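Local coordinates for ferrous iron uptake transporter protein B (PDB 3TAH), which binds guanine nucleotides through its cytosolic G-protein domain and probably uses GTP to drive ferrous iron uptake across the cell membrane, at residues L205-S210 against S243-E248. The protein carries 1 engineered substitution. Residues are numbered along the deposited sequence; the frame is centred on the assembly and turned at random.
Sequences LFEQDS and SIVINE
Glu-207 and Val-245 bring the two backbones to their nearest approach, 7.1 Å between CA atoms, where the end of helix 198-206 faces the side of helix 241-259. The first of these helices stops in a Schellman motif: Gln-208, with positive phi, is its C-prime residue, Gln-208 N bonds to Leu-205 O at 3.1 Å, and Asp-209 N makes the wider bond to Lys-204 O. Within this turn, the CB of Phe-206 points toward the second helix, and with CG anti to the backbone N (chi1 179°) the ring is carried on to it. Val-245 CG2 and Ile-244 CD1 both lie at the edge of the ring, near its plane. Phe-206 CD2 packs on Val-245 CG2 at 3.6 Å, and the same methyl also touches Phe-206 CE2. Farther along the rim, Phe-206 CZ reaches Ile-244 CD1 at 4.1 Å, the two side chains crossing at about a right angle. Val-245 divides its branches between two partners, since its other methyl, CG1, lies 3.6 Å from Glu-207 OE2. Glu-207 runs extended beyond CG and passes across the valine, while its other oxygen, OE1, forms a salt bridge with Lys-204. Leu-178 and Ile-185 of helix 176-189 and Thr-233 of helix 220-237 also pack against Phe-206, placing the contact among several helices of the FeoB cytosolic helical domain, away from the nucleotide site. No hydrogen bond links the two segments, so shape and apolar burial carry their contact. The carboxylate gains only van der Waals contact from Val-245, and its charge is probably balanced mainly by Lys-204.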
ATOM      1  N   LEU A 205     -14.619   6.081  -0.230  1.00 14.07           N
ATOM      2  CA  LEU A 205     -15.979   6.594  -0.259  1.00 14.56           C
ATOM      3  C   LEU A 205     -16.685   6.223  -1.553  1.00 13.84           C
ATOM      4  O   LEU A 205     -17.873   5.860  -1.536  1.00 13.72           O
ATOM      5  CB  LEU A 205     -15.994   8.111  -0.079  1.00 14.45           C
ATOM      6  CG  LEU A 205     -15.716   8.520   1.372  1.00 13.72           C
ATOM      7  CD1 LEU A 205     -15.344   9.990   1.436  1.00 12.43           C
ATOM      8  CD2 LEU A 205     -16.914   8.191   2.257  1.00 13.91           C
ATOM      9  N   PHE A 206     -15.949   6.307  -2.660  1.00 12.05           N
ATOM     10  CA  PHE A 206     -16.507   5.974  -3.960  1.00 11.77           C
ATOM     11  C   PHE A 206     -16.995   4.523  -3.975  1.00 13.43           C
ATOM     12  O   PHE A 206     -18.101   4.234  -4.456  1.00 16.13           O
ATOM     13  CB  PHE A 206     -15.498   6.197  -5.086  1.00 12.28           C
ATOM     14  CG  PHE A 206     -16.034   5.826  -6.446  1.00 11.94           C
ATOM     15  CD1 PHE A 206     -16.820   6.722  -7.166  1.00 12.59           C
ATOM     16  CD2 PHE A 206     -15.770   4.580  -7.001  1.00 12.87           C
ATOM     17  CE1 PHE A 206     -17.326   6.376  -8.428  1.00 14.86           C
ATOM     18  CE2 PHE A 206     -16.276   4.221  -8.263  1.00 15.30           C
ATOM     19  CZ  PHE A 206     -17.050   5.115  -8.980  1.00 15.48           C
ATOM     20  N   GLU A 207     -16.182   3.627  -3.423  1.00 14.14           N
ATOM     21  CA  GLU A 207     -16.523   2.200  -3.385  1.00 16.37           C
ATOM     22  C   GLU A 207     -17.416   1.794  -2.189  1.00 16.08           C
ATOM     23  O   GLU A 207     -17.640   0.598  -1.941  1.00 16.88           O
ATOM     24  CB  GLU A 207     -15.244   1.361  -3.451  1.00 18.23           C
ATOM     25  CG  GLU A 207     -14.454   1.355  -2.177  1.00 19.93           C
ATOM     26  CD  GLU A 207     -13.015   0.873  -2.325  1.00 23.14           C
ATOM     27  OE1 GLU A 207     -12.346   0.828  -1.276  1.00 23.98           O
ATOM     28  OE2 GLU A 207     -12.561   0.534  -3.437  1.00 19.70           O
ATOM     29  N   GLN A 208     -17.921   2.788  -1.469  1.00 16.20           N
ATOM     30  CA  GLN A 208     -18.822   2.626  -0.322  1.00 17.35           C
ATOM     31  C   GLN A 208     -18.278   1.735   0.789  1.00 16.09           C
ATOM     32  O   GLN A 208     -18.988   0.897   1.349  1.00 14.52           O
ATOM     33  CB  GLN A 208     -20.181   2.159  -0.799  1.00 19.06           C
ATOM     34  CG  GLN A 208     -20.846   3.240  -1.624  1.00 21.91           C
ATOM     35  CD  GLN A 208     -21.663   2.666  -2.708  1.00 26.74           C
ATOM     36  OE1 GLN A 208     -22.879   2.583  -2.598  1.00 28.88           O
ATOM     37  NE2 GLN A 208     -21.001   2.252  -3.781  1.00 32.25           N
ATOM     38  N   ASP A 209     -17.008   1.956   1.103  1.00 15.34           N
ATOM     39  CA  ASP A 209     -16.360   1.306   2.215  1.00 15.21           C
ATOM     40  C   ASP A 209     -17.084   1.628   3.521  1.00 14.81           C
ATOM     41  O   ASP A 209     -17.166   2.782   3.932  1.00 14.48           O
ATOM     42  CB  ASP A 209     -14.908   1.759   2.303  1.00 15.04           C
ATOM     43  CG  ASP A 209     -14.137   0.985   3.336  1.00 15.66           C
ATOM     44  OD1 ASP A 209     -13.591  -0.084   2.985  1.00 17.60           O
ATOM     45  OD2 ASP A 209     -14.082   1.450   4.497  1.00 15.56           O
ATOM     46  N   SER A 210     -17.608   0.603   4.170  1.00 16.63           N
ATOM     47  CA  SER A 210     -18.441   0.789   5.356  1.00 17.18           C
ATOM     48  C   SER A 210     -17.677   1.358   6.557  1.00 17.46           C
ATOM     49  O   SER A 210     -18.262   2.067   7.358  1.00 17.40           O
ATOM     50  CB  SER A 210     -19.153  -0.527   5.707  1.00 17.68           C
ATOM     51  OG  SER A 210     -18.217  -1.556   5.889  1.00 19.03           O
ATOM     52  N   SER A 243     -16.592  -2.677  -8.254  1.00 17.95           N
ATOM     53  CA  SER A 243     -16.034  -3.353  -9.431  1.00 17.79           C
ATOM     54  C   SER A 243     -15.210  -2.421 -10.322  1.00 16.27           C
ATOM     55  O   SER A 243     -14.167  -2.820 -10.840  1.00 16.65           O
ATOM     56  CB  SER A 243     -17.138  -4.001 -10.272  1.00 19.03           C
ATOM     57  OG  SER A 243     -17.755  -5.072  -9.585  1.00 19.94           O
ATOM     58  N   ILE A 244     -15.687  -1.192 -10.500  1.00 15.16           N
ATOM     59  CA  ILE A 244     -14.992  -0.173 -11.276  1.00 14.26           C
ATOM     60  C   ILE A 244     -13.589   0.012 -10.716  1.00 14.18           C
ATOM     61  O   ILE A 244     -12.604  -0.024 -11.464  1.00 12.57           O
ATOM     62  CB  ILE A 244     -15.762   1.190 -11.275  1.00 15.15           C
ATOM     63  CG1 ILE A 244     -17.068   1.118 -12.078  1.00 14.76           C
ATOM     64  CG2 ILE A 244     -14.876   2.310 -11.843  1.00 13.69           C
ATOM     65  CD1 ILE A 244     -18.022   2.310 -11.825  1.00 13.87           C
ATOM     66  N   VAL A 245     -13.492   0.183  -9.402  1.00 12.61           N
ATOM     67  CA  VAL A 245     -12.179   0.413  -8.763  1.00 14.66           C
ATOM     68  C   VAL A 245     -11.272  -0.813  -8.899  1.00 13.99           C
ATOM     69  O   VAL A 245     -10.099  -0.680  -9.236  1.00 14.16           O
ATOM     70  CB  VAL A 245     -12.334   0.847  -7.286  1.00 14.72           C
ATOM     71  CG1 VAL A 245     -10.975   1.028  -6.628  1.00 15.55           C
ATOM     72  CG2 VAL A 245     -13.123   2.137  -7.207  1.00 12.12           C
ATOM     73  N   ILE A 246     -11.825  -1.998  -8.658  1.00 14.30           N
ATOM     74  CA  ILE A 246     -11.097  -3.251  -8.854  1.00 13.96           C
ATOM     75  C   ILE A 246     -10.535  -3.353 -10.263  1.00 13.92           C
ATOM     76  O   ILE A 246      -9.347  -3.633 -10.446  1.00 12.46           O
ATOM     77  CB  ILE A 246     -11.997  -4.489  -8.593  1.00 14.28           C
ATOM     78  CG1 ILE A 246     -12.330  -4.639  -7.106  1.00 14.26           C
ATOM     79  CG2 ILE A 246     -11.312  -5.741  -9.079  1.00 14.54           C
ATOM     80  CD1 ILE A 246     -13.353  -5.768  -6.830  1.00 15.91           C
ATOM     81  N   ASN A 247     -11.389  -3.100 -11.257  1.00 13.50           N
ATOM     82  CA  ASN A 247     -10.975  -3.189 -12.657  1.00 15.30           C
ATOM     83  C   ASN A 247      -9.897  -2.169 -12.983  1.00 14.13           C
ATOM     84  O   ASN A 247      -8.942  -2.487 -13.692  1.00 13.73           O
ATOM     85  CB  ASN A 247     -12.187  -3.022 -13.599  1.00 17.67           C
ATOM     86  CG  ASN A 247     -13.182  -4.164 -13.490  1.00 21.72           C
ATOM     87  OD1 ASN A 247     -12.842  -5.252 -13.030  1.00 24.29           O
ATOM     88  ND2 ASN A 247     -14.426  -3.923 -13.928  1.00 22.71           N
ATOM     89  N   GLU A 248     -10.048  -0.938 -12.463  1.00 14.18           N
ATOM     90  CA  GLU A 248      -9.047   0.117 -12.690  1.00 14.56           C
ATOM     91  C   GLU A 248      -7.701  -0.217 -12.052  1.00 12.06           C
ATOM     92  O   GLU A 248      -6.668   0.038 -12.673  1.00 12.78           O
ATOM     93  CB  GLU A 248      -9.541   1.505 -12.237  1.00 14.60           C
ATOM     94  CG  GLU A 248     -10.638   2.090 -13.120  1.00 15.20           C
ATOM     95  CD  GLU A 248     -10.241   2.221 -14.581  1.00 15.28           C
ATOM     96  OE1 GLU A 248      -9.131   2.676 -14.886  1.00 14.96           O
ATOM     97  OE2 GLU A 248     -11.065   1.864 -15.436  1.00 16.97           O
TER